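Local coordinates for protein fructokinase (Silicibacter sp., PDB 3C8U) that probably phosphorylates fructose with ATP and is thought to be a P-loop kinase linked to fructose transport, at residues Leu135-Pro139 and Gly140-Leu144; Gln167-Leu170 and Asp171-Leu174; Gly173-His176 and Asp177-Val180. All blocks are in the same frame, centred on the assembly; numbering follows the deposited sequence.

Contact 1. Residues Leu135-Pro139 and Gly140-Leu144; sequences LFDAP and GWRDL
The Phe136 ring turns its edge toward the face of the Trp141 indole, the planes 77° apart, in a T-shaped (edge-to-face) pair. Trp141 CB sits in the plane of the phenyl ring at that edge, 3.8 Å from Phe136 CD2, while Ala138 CB approaches the indole obliquely. A second flat group, the Arg142 guanidinium, has Ala138 C over the centre of one face and Pro139 N on that same face nearer the rim; Asp137 meets its edge.

This is a compact loop between strands 126-131 and 150-154 of the parallel sheet, with Asp137 at the centre of an inverse gamma turn. Phe136 and Trp141 are buried: Trp141 also packs on Phe85 and Phe88 of helix 85-97, and Phe136 meets Tyr133, so large aromatic residues suit the inner side of the loop. On its outer side Arg142 forms a side-on salt bridge with Asp137, NE at 2.7 Å and NH2 at 3.0 Å, both on the single oxygen OD1. NE comes nearly along the C-O bond direction and NH2 from above the carboxylate plane, which stands 82° from the guanidinium. Arg142 gets there with CG between its backbone N and carbonyl carbon (chi1 66°) and a bend at chi3. Were the Asp137 carboxylate replaced by the methyl of an alanine, the guanidinium would probably lose its charged mate and be freer to swing off the Ala138-Pro139 peptide.

Gly140 has positive phi, and a CB there would clash with Pro139 O, so glycine fits. The backbone closes the loop through Arg142 N to Ala138 O (2.9 Å) and Trp141 N to Pro139 O. A water molecule also bridges the two halves, accepting from Phe136 N and donating to Trp141 O at 2.7 Å.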
ATOM      1  N   LEU A 135       4.301   7.225  -1.837  1.00 19.15           N
ATOM      2  CA  LEU A 135       5.494   8.005  -2.210  1.00 20.16           C
ATOM      3  C   LEU A 135       5.223   8.706  -3.539  1.00 21.54           C
ATOM      4  O   LEU A 135       6.012   8.699  -4.477  1.00 19.62           O
ATOM      5  CB  LEU A 135       6.736   7.106  -2.299  1.00 17.14           C
ATOM      6  CG  LEU A 135       7.257   6.608  -0.934  1.00 22.32           C
ATOM      7  CD1 LEU A 135       8.469   5.692  -1.068  1.00 21.14           C
ATOM      8  CD2 LEU A 135       7.561   7.757   0.042  1.00 19.22           C
ATOM      9  N   PHE A 136       4.028   9.259  -3.594  1.00 20.84           N
ATOM     10  CA  PHE A 136       3.422   9.739  -4.846  1.00 21.43           C
ATOM     11  C   PHE A 136       3.323  11.262  -4.915  1.00 21.01           C
ATOM     12  O   PHE A 136       2.661  11.927  -4.107  1.00 20.88           O
ATOM     13  CB  PHE A 136       2.045   9.060  -4.983  1.00 23.28           C
ATOM     14  CG  PHE A 136       1.381   9.254  -6.305  1.00 21.25           C
ATOM     15  CD1 PHE A 136       1.935   8.734  -7.469  1.00 19.45           C
ATOM     16  CD2 PHE A 136       0.156   9.909  -6.379  1.00 20.03           C
ATOM     17  CE1 PHE A 136       1.293   8.896  -8.691  1.00 19.85           C
ATOM     18  CE2 PHE A 136      -0.493  10.091  -7.607  1.00 25.05           C
ATOM     19  CZ  PHE A 136       0.073   9.593  -8.760  1.00 22.26           C
ATOM     20  N   ASP A 137       4.034  11.799  -5.901  1.00 21.93           N
ATOM     21  CA  ASP A 137       4.210  13.249  -6.050  1.00 24.34           C
ATOM     22  C   ASP A 137       3.028  13.871  -6.808  1.00 24.81           C
ATOM     23  O   ASP A 137       3.075  14.193  -7.999  1.00 21.53           O
ATOM     24  CB  ASP A 137       5.557  13.552  -6.701  1.00 25.00           C
ATOM     25  CG  ASP A 137       5.961  15.019  -6.602  1.00 27.03           C
ATOM     26  OD1 ASP A 137       5.269  15.863  -5.997  1.00 22.80           O
ATOM     27  OD2 ASP A 137       7.028  15.318  -7.142  1.00 32.71           O
ATOM     28  N   ALA A 138       1.966  13.993  -6.045  1.00 22.84           N
ATOM     29  CA  ALA A 138       0.716  14.661  -6.461  1.00 22.48           C
ATOM     30  C   ALA A 138       0.082  15.371  -5.276  1.00 24.37           C
ATOM     31  O   ALA A 138       0.353  15.034  -4.121  1.00 26.56           O
ATOM     32  CB  ALA A 138      -0.274  13.658  -7.013  1.00 19.22           C
ATOM     33  N   PRO A 139      -0.781  16.351  -5.554  1.00 25.43           N
ATOM     34  CA  PRO A 139      -1.500  16.993  -4.471  1.00 25.33           C
ATOM     35  C   PRO A 139      -2.203  16.007  -3.560  1.00 25.24           C
ATOM     36  O   PRO A 139      -2.819  15.012  -3.987  1.00 23.62           O
ATOM     37  CB  PRO A 139      -2.475  17.917  -5.204  1.00 26.73           C
ATOM     38  CG  PRO A 139      -1.751  18.260  -6.483  1.00 24.94           C
ATOM     39  CD  PRO A 139      -1.047  16.991  -6.863  1.00 27.09           C
ATOM     40  N   GLY A 140      -2.063  16.326  -2.285  1.00 23.09           N
ATOM     41  CA  GLY A 140      -2.610  15.549  -1.195  1.00 21.57           C
ATOM     42  C   GLY A 140      -1.651  14.425  -0.847  1.00 20.54           C
ATOM     43  O   GLY A 140      -1.082  14.360   0.244  1.00 19.15           O
ATOM     44  N   TRP A 141      -1.462  13.567  -1.831  1.00 19.59           N
ATOM     45  CA  TRP A 141      -0.706  12.342  -1.683  1.00 19.35           C
ATOM     46  C   TRP A 141       0.718  12.635  -1.229  1.00 21.16           C
ATOM     47  O   TRP A 141       1.293  11.914  -0.406  1.00 18.88           O
ATOM     48  CB  TRP A 141      -0.693  11.510  -2.983  1.00 21.73           C
ATOM     49  CG  TRP A 141      -2.057  10.987  -3.370  1.00 17.94           C
ATOM     50  CD1 TRP A 141      -2.880  11.505  -4.311  1.00 21.14           C
ATOM     51  CD2 TRP A 141      -2.752   9.870  -2.797  1.00 22.95           C
ATOM     52  NE1 TRP A 141      -4.035  10.781  -4.385  1.00 20.49           N
ATOM     53  CE2 TRP A 141      -3.987   9.771  -3.460  1.00 19.47           C
ATOM     54  CE3 TRP A 141      -2.438   8.931  -1.794  1.00 24.33           C
ATOM     55  CZ2 TRP A 141      -4.913   8.780  -3.167  1.00 17.74           C
ATOM     56  CZ3 TRP A 141      -3.363   7.948  -1.492  1.00 19.72           C
ATOM     57  CH2 TRP A 141      -4.593   7.874  -2.185  1.00 20.82           C
ATOM     58  N   ARG A 142       1.262  13.731  -1.725  1.00 21.43           N
ATOM     59  CA  ARG A 142       2.688  14.048  -1.491  1.00 22.18           C
ATOM     60  C   ARG A 142       2.901  14.439  -0.028  1.00 23.14           C
ATOM     61  O   ARG A 142       4.008  14.345   0.512  1.00 25.05           O
ATOM     62  CB  ARG A 142       3.206  15.141  -2.442  1.00 22.66           C
ATOM     63  CG  ARG A 142       2.580  16.508  -2.255  1.00 24.93           C
ATOM     64  CD  ARG A 142       3.362  17.540  -3.043  1.00 27.27           C
ATOM     65  NE  ARG A 142       3.444  17.220  -4.462  1.00 25.70           N
ATOM     66  CZ  ARG A 142       2.741  17.840  -5.406  1.00 29.66           C
ATOM     67  NH1 ARG A 142       1.868  18.781  -5.085  1.00 29.36           N
ATOM     68  NH2 ARG A 142       2.885  17.493  -6.667  1.00 24.35           N
ATOM     69  N   ASP A 143       1.801  14.788   0.617  1.00 21.56           N
ATOM     70  CA  ASP A 143       1.832  15.216   2.014  1.00 23.12           C
ATOM     71  C   ASP A 143       1.953  14.043   2.961  1.00 21.71           C
ATOM     72  O   ASP A 143       2.252  14.213   4.139  1.00 23.75           O
ATOM     73  CB  ASP A 143       0.604  16.010   2.397  1.00 25.03           C
ATOM     74  CG  ASP A 143       0.520  17.315   1.660  1.00 27.71           C
ATOM     75  OD1 ASP A 143       1.554  17.816   1.208  1.00 28.78           O
ATOM     76  OD2 ASP A 143      -0.592  17.820   1.537  1.00 29.50           O
ATOM     77  N   LEU A 144       1.741  12.844   2.429  1.00 19.64           N
ATOM     78  CA  LEU A 144       1.795  11.660   3.272  1.00 19.55           C
ATOM     79  C   LEU A 144       3.224  11.365   3.722  1.00 22.16           C
ATOM     80  O   LEU A 144       3.454  10.807   4.803  1.00 20.09           O
ATOM     81  CB  LEU A 144       1.203  10.433   2.578  1.00 19.92           C
ATOM     82  CG  LEU A 144      -0.295  10.438   2.307  1.00 20.66           C
ATOM     83  CD1 LEU A 144      -0.640   9.175   1.522  1.00 16.48           C
ATOM     84  CD2 LEU A 144      -1.107  10.561   3.594  1.00 21.95           C
TER
HETATM   85  O   HOH W   1       2.164   9.563  -1.419  1.00 26.52           O

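Contact 2. Residues Gln167-Leu170 and Asp171-Leu174; sequences QRWL and DHGL
Trp169 lays the six-membered part of its indole beside His172, CZ3 coming within 3.5 Å of ND1. The two side chains run side by side in the same direction with their planes 71° apart, an oblique pair. Leu174 runs alongside the same indole and brings CD1 to 4.2 Å from Trp169 CE3. A broad ring suits this position, since beyond these neighbours it also covers Ala179, Arg182 and Ala183 of helix 176-184.

Gln167 reaches one turn forward to Asp171 along the helix. A bend at chi2 (56°) curls the Gln167 chain so that the amide comes round to the carboxylate. NE2 donates to Asp171 OD1 at 3.0 Å; the acceptor lies in the amide plane, whereas the donor stands above the carboxylate plane. Such an i to i+4 pair of polar side chains suits an exposed face.

Here helix 158-171 ends in a Schellman motif. Leu174 N donates to Trp169 O, and Gly173 N donates to Leu170 O at 2.8 Å from well above the carbonyl plane. Gly173 reverses the chain at positive phi (100°), where a side chain would jam against the preceding carbonyl oxygen. Leu174 then folds back so that its side chain lies on Trp169, five residues earlier, the apolar contact usual in a Schellman motif. A water donates to both Leu170 O and Leu174 O. Arg168 NH2 forms a salt bridge with Asp187 OD2.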
ATOM      1  N   GLN A 167      -0.708 -12.548 -15.773  1.00 25.28           N
ATOM      2  CA  GLN A 167      -0.978 -13.807 -15.056  1.00 28.05           C
ATOM      3  C   GLN A 167      -2.173 -13.664 -14.123  1.00 32.16           C
ATOM      4  O   GLN A 167      -3.037 -14.559 -14.036  1.00 34.06           O
ATOM      5  CB  GLN A 167       0.236 -14.315 -14.283  1.00 27.50           C
ATOM      6  CG  GLN A 167       0.062 -15.782 -13.796  1.00 28.66           C
ATOM      7  CD  GLN A 167      -0.260 -16.772 -14.931  1.00 27.27           C
ATOM      8  OE1 GLN A 167       0.539 -16.966 -15.852  1.00 31.74           O
ATOM      9  NE2 GLN A 167      -1.430 -17.414 -14.853  1.00 19.91           N
ATOM     10  N   ARG A 168      -2.246 -12.513 -13.481  1.00 33.52           N
ATOM     11  CA  ARG A 168      -3.345 -12.238 -12.541  1.00 35.09           C
ATOM     12  C   ARG A 168      -4.658 -12.399 -13.266  1.00 31.49           C
ATOM     13  O   ARG A 168      -5.561 -13.090 -12.823  1.00 31.13           O
ATOM     14  CB  ARG A 168      -3.232 -10.830 -11.926  1.00 36.42           C
ATOM     15  CG  ARG A 168      -4.469 -10.372 -11.170  1.00 44.68           C
ATOM     16  CD  ARG A 168      -4.109  -9.327 -10.105  1.00 52.52           C
ATOM     17  NE  ARG A 168      -4.422  -7.949 -10.503  1.00 55.28           N
ATOM     18  CZ  ARG A 168      -3.999  -6.873  -9.837  1.00 54.96           C
ATOM     19  NH1 ARG A 168      -3.227  -7.013  -8.765  1.00 54.80           N
ATOM     20  NH2 ARG A 168      -4.322  -5.655 -10.248  1.00 49.41           N
ATOM     21  N   TRP A 169      -4.718 -11.807 -14.440  1.00 29.86           N
ATOM     22  CA  TRP A 169      -5.946 -11.765 -15.206  1.00 29.64           C
ATOM     23  C   TRP A 169      -6.229 -13.119 -15.848  1.00 29.67           C
ATOM     24  O   TRP A 169      -7.391 -13.499 -16.083  1.00 28.93           O
ATOM     25  CB  TRP A 169      -5.927 -10.610 -16.202  1.00 31.93           C
ATOM     26  CG  TRP A 169      -6.058  -9.334 -15.457  1.00 36.64           C
ATOM     27  CD1 TRP A 169      -5.075  -8.424 -15.187  1.00 37.90           C
ATOM     28  CD2 TRP A 169      -7.227  -8.876 -14.781  1.00 39.90           C
ATOM     29  NE1 TRP A 169      -5.577  -7.404 -14.411  1.00 40.16           N
ATOM     30  CE2 TRP A 169      -6.898  -7.654 -14.153  1.00 43.22           C
ATOM     31  CE3 TRP A 169      -8.529  -9.369 -14.661  1.00 39.57           C
ATOM     32  CZ2 TRP A 169      -7.833  -6.911 -13.416  1.00 41.17           C
ATOM     33  CZ3 TRP A 169      -9.461  -8.625 -13.933  1.00 48.80           C
ATOM     34  CH2 TRP A 169      -9.102  -7.412 -13.319  1.00 44.34           C
ATOM     35  N   LEU A 170      -5.157 -13.873 -16.066  1.00 29.70           N
ATOM     36  CA  LEU A 170      -5.281 -15.224 -16.626  1.00 28.83           C
ATOM     37  C   LEU A 170      -5.929 -16.111 -15.548  1.00 30.99           C
ATOM     38  O   LEU A 170      -6.808 -16.920 -15.816  1.00 33.12           O
ATOM     39  CB  LEU A 170      -3.932 -15.798 -17.055  1.00 27.34           C
ATOM     40  CG  LEU A 170      -3.332 -15.318 -18.378  1.00 23.50           C
ATOM     41  CD1 LEU A 170      -1.920 -15.931 -18.595  1.00 17.20           C
ATOM     42  CD2 LEU A 170      -4.275 -15.658 -19.512  1.00 21.69           C
ATOM     43  N   ASP A 171      -5.492 -15.907 -14.323  1.00 35.72           N
ATOM     44  CA  ASP A 171      -6.032 -16.650 -13.163  1.00 37.74           C
ATOM     45  C   ASP A 171      -7.532 -16.404 -13.023  1.00 40.57           C
ATOM     46  O   ASP A 171      -8.308 -17.283 -12.652  1.00 42.99           O
ATOM     47  CB  ASP A 171      -5.295 -16.271 -11.877  1.00 37.26           C
ATOM     48  CG  ASP A 171      -3.875 -16.816 -11.846  1.00 40.02           C
ATOM     49  OD1 ASP A 171      -3.534 -17.608 -12.752  1.00 33.03           O
ATOM     50  OD2 ASP A 171      -3.101 -16.448 -10.933  1.00 47.16           O
ATOM     51  N   HIS A 172      -7.912 -15.196 -13.374  1.00 41.63           N
ATOM     52  CA  HIS A 172      -9.289 -14.743 -13.273  1.00 42.94           C
ATOM     53  C   HIS A 172     -10.129 -15.380 -14.378  1.00 41.86           C
ATOM     54  O   HIS A 172     -11.349 -15.262 -14.401  1.00 44.46           O
ATOM     55  CB  HIS A 172      -9.363 -13.219 -13.320  1.00 43.98           C
ATOM     56  CG  HIS A 172     -10.572 -12.669 -12.643  1.00 53.72           C
ATOM     57  ND1 HIS A 172     -11.257 -11.567 -13.109  1.00 60.82           N
ATOM     58  CD2 HIS A 172     -11.242 -13.096 -11.549  1.00 58.98           C
ATOM     59  CE1 HIS A 172     -12.288 -11.329 -12.320  1.00 62.70           C
ATOM     60  NE2 HIS A 172     -12.304 -12.243 -11.367  1.00 63.84           N
ATOM     61  N   GLY A 173      -9.464 -16.079 -15.285  1.00 38.63           N
ATOM     62  CA  GLY A 173     -10.164 -16.896 -16.290  1.00 35.42           C
ATOM     63  C   GLY A 173     -10.255 -16.216 -17.633  1.00 33.55           C
ATOM     64  O   GLY A 173     -10.885 -16.699 -18.583  1.00 33.15           O
ATOM     65  N   LEU A 174      -9.596 -15.074 -17.693  1.00 32.12           N
ATOM     66  CA  LEU A 174      -9.450 -14.337 -18.957  1.00 30.49           C
ATOM     67  C   LEU A 174      -8.524 -15.131 -19.864  1.00 27.86           C
ATOM     68  O   LEU A 174      -7.624 -15.804 -19.397  1.00 26.49           O
ATOM     69  CB  LEU A 174      -8.855 -12.933 -18.719  1.00 31.12           C
ATOM     70  CG  LEU A 174      -9.722 -11.875 -18.031  1.00 36.54           C
ATOM     71  CD1 LEU A 174      -9.384 -10.474 -18.571  1.00 34.47           C
ATOM     72  CD2 LEU A 174     -11.203 -12.168 -18.217  1.00 34.62           C
TER
HETATM   73  O   HOH W   2      -7.064 -18.177 -18.559  1.00 28.14           O

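Contact 3. Residues Gly173-His176 and Asp177-Val180; sequences GLNH and DAAV
Asn175 caps the N-terminus of helix 176-184, its OD1 accepting from Ala178 N at 2.8 Å, with an N-H...O angle of 163° and the donor nearly in line with the side-chain C=O. Asparagine suits the place because a short side chain with a carbonyl can replace the acceptor that a preceding helical turn would have offered. The torsion that turns CG in between the backbone N and the carbonyl carbon (chi1 72°) carries OD1 forward to the N-H of Ala178 in the first turn. The i to i+4 backbone bonds of the helix begin at the same residue: Ala179 N donates to Asn175 O at 2.8 Å, and Val180 N to His176 O at 2.9 Å.

Apolar packing is carried by Leu174, which follows the Schellman glycine of the preceding helix. Its CD1 lies 4.0 Å from Ala178 CB, and its CB is 4.1 Å from Ala179 CB. The small methyls leave room for the leucine to lie against the new helix. Ala179 is buried and also touches Val166, Trp169 and Leu170 of helix 158-171; a small residue suits this close approach of the two helices. Val180 likewise touches Val166.

The remaining interaction is CH-pi, one turn along the helix. The His176 ring swings away from its own backbone N (chi1 -179°) and crosses Val180 obliquely, a beta-branched residue that holds a methyl close to the helix. Val180 CG2 sits over one face of the imidazole, 3.9 Å from the ring centroid, with His176 CE1 the nearest ring atom at 3.5 Å.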
ATOM      1  N   GLY A 173      -9.464 -16.079 -15.285  1.00 38.63           N
ATOM      2  CA  GLY A 173     -10.164 -16.896 -16.290  1.00 35.42           C
ATOM      3  C   GLY A 173     -10.255 -16.216 -17.633  1.00 33.55           C
ATOM      4  O   GLY A 173     -10.885 -16.699 -18.583  1.00 33.15           O
ATOM      5  N   LEU A 174      -9.596 -15.074 -17.693  1.00 32.12           N
ATOM      6  CA  LEU A 174      -9.450 -14.337 -18.957  1.00 30.49           C
ATOM      7  C   LEU A 174      -8.524 -15.131 -19.864  1.00 27.86           C
ATOM      8  O   LEU A 174      -7.624 -15.804 -19.397  1.00 26.49           O
ATOM      9  CB  LEU A 174      -8.855 -12.933 -18.719  1.00 31.12           C
ATOM     10  CG  LEU A 174      -9.722 -11.875 -18.031  1.00 36.54           C
ATOM     11  CD1 LEU A 174      -9.384 -10.474 -18.571  1.00 34.47           C
ATOM     12  CD2 LEU A 174     -11.203 -12.168 -18.217  1.00 34.62           C
ATOM     13  N   ASN A 175      -8.778 -15.066 -21.157  1.00 26.12           N
ATOM     14  CA  ASN A 175      -7.807 -15.544 -22.123  1.00 25.43           C
ATOM     15  C   ASN A 175      -6.676 -14.549 -22.282  1.00 23.46           C
ATOM     16  O   ASN A 175      -6.727 -13.431 -21.782  1.00 21.39           O
ATOM     17  CB  ASN A 175      -8.418 -15.892 -23.477  1.00 26.29           C
ATOM     18  CG  ASN A 175      -8.836 -14.677 -24.279  1.00 33.13           C
ATOM     19  OD1 ASN A 175      -8.251 -13.599 -24.171  1.00 33.08           O
ATOM     20  ND2 ASN A 175      -9.851 -14.859 -25.111  1.00 37.58           N
ATOM     21  N   HIS A 176      -5.644 -14.980 -22.988  1.00 20.65           N
ATOM     22  CA  HIS A 176      -4.372 -14.272 -22.943  1.00 19.86           C
ATOM     23  C   HIS A 176      -4.503 -12.858 -23.542  1.00 20.84           C
ATOM     24  O   HIS A 176      -4.008 -11.865 -22.976  1.00 22.06           O
ATOM     25  CB  HIS A 176      -3.253 -15.057 -23.620  1.00 17.60           C
ATOM     26  CG  HIS A 176      -1.945 -14.357 -23.553  1.00 15.80           C
ATOM     27  ND1 HIS A 176      -1.491 -13.537 -24.567  1.00 15.80           N
ATOM     28  CD2 HIS A 176      -1.043 -14.261 -22.557  1.00 16.17           C
ATOM     29  CE1 HIS A 176      -0.342 -12.995 -24.204  1.00 16.65           C
ATOM     30  NE2 HIS A 176      -0.057 -13.402 -22.982  1.00 19.14           N
ATOM     31  N   ASP A 177      -5.188 -12.786 -24.665  1.00 24.30           N
ATOM     32  CA  ASP A 177      -5.430 -11.512 -25.362  1.00 27.02           C
ATOM     33  C   ASP A 177      -6.106 -10.536 -24.425  1.00 27.40           C
ATOM     34  O   ASP A 177      -5.734  -9.374 -24.301  1.00 23.21           O
ATOM     35  CB  ASP A 177      -6.391 -11.704 -26.526  1.00 30.45           C
ATOM     36  CG  ASP A 177      -5.729 -12.265 -27.771  1.00 37.64           C
ATOM     37  OD1 ASP A 177      -4.479 -12.215 -27.889  1.00 39.57           O
ATOM     38  OD2 ASP A 177      -6.490 -12.751 -28.646  1.00 44.93           O
ATOM     39  N   ALA A 178      -7.142 -11.054 -23.792  1.00 26.92           N
ATOM     40  CA  ALA A 178      -7.986 -10.256 -22.897  1.00 26.09           C
ATOM     41  C   ALA A 178      -7.232  -9.827 -21.666  1.00 25.11           C
ATOM     42  O   ALA A 178      -7.437  -8.727 -21.155  1.00 26.50           O
ATOM     43  CB  ALA A 178      -9.255 -11.025 -22.495  1.00 23.38           C
ATOM     44  N   ALA A 179      -6.372 -10.719 -21.186  1.00 21.23           N
ATOM     45  CA  ALA A 179      -5.655 -10.506 -19.941  1.00 19.90           C
ATOM     46  C   ALA A 179      -4.636  -9.391 -20.182  1.00 22.28           C
ATOM     47  O   ALA A 179      -4.432  -8.501 -19.371  1.00 20.60           O
ATOM     48  CB  ALA A 179      -4.940 -11.795 -19.464  1.00 17.45           C
ATOM     49  N   VAL A 180      -4.026  -9.448 -21.351  1.00 20.52           N
ATOM     50  CA  VAL A 180      -3.044  -8.417 -21.759  1.00 21.31           C
ATOM     51  C   VAL A 180      -3.725  -7.039 -21.874  1.00 22.10           C
ATOM     52  O   VAL A 180      -3.219  -6.015 -21.401  1.00 23.57           O
ATOM     53  CB  VAL A 180      -2.358  -8.805 -23.098  1.00 22.26           C
ATOM     54  CG1 VAL A 180      -1.697  -7.572 -23.766  1.00 21.37           C
ATOM     55  CG2 VAL A 180      -1.344  -9.931 -22.862  1.00 19.00           C
TER

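Overall arrangement
Contacts 2 and 3 form one connection between consecutive helices: they share Gly173 and Leu174, their centres are 6 Å apart, and the C-terminal cap of helix 158-171 leads directly into the N-cap of helix 176-184. The two also touch, Trp169 CB lying 3.6 Å from Ala179 CB and Leu170 CD2 3.7 Å from His176 CA. Contact 1 stands apart, earlier in the chain, with its centre 31 Å from that of contact 2 and 33 Å from that of contact 3. The Arg168 side chain in contact 2 approaches, but does not reach, a probable Walker A P-loop around Gly34, Lys35 and Ser36, consistent with a nucleotide site.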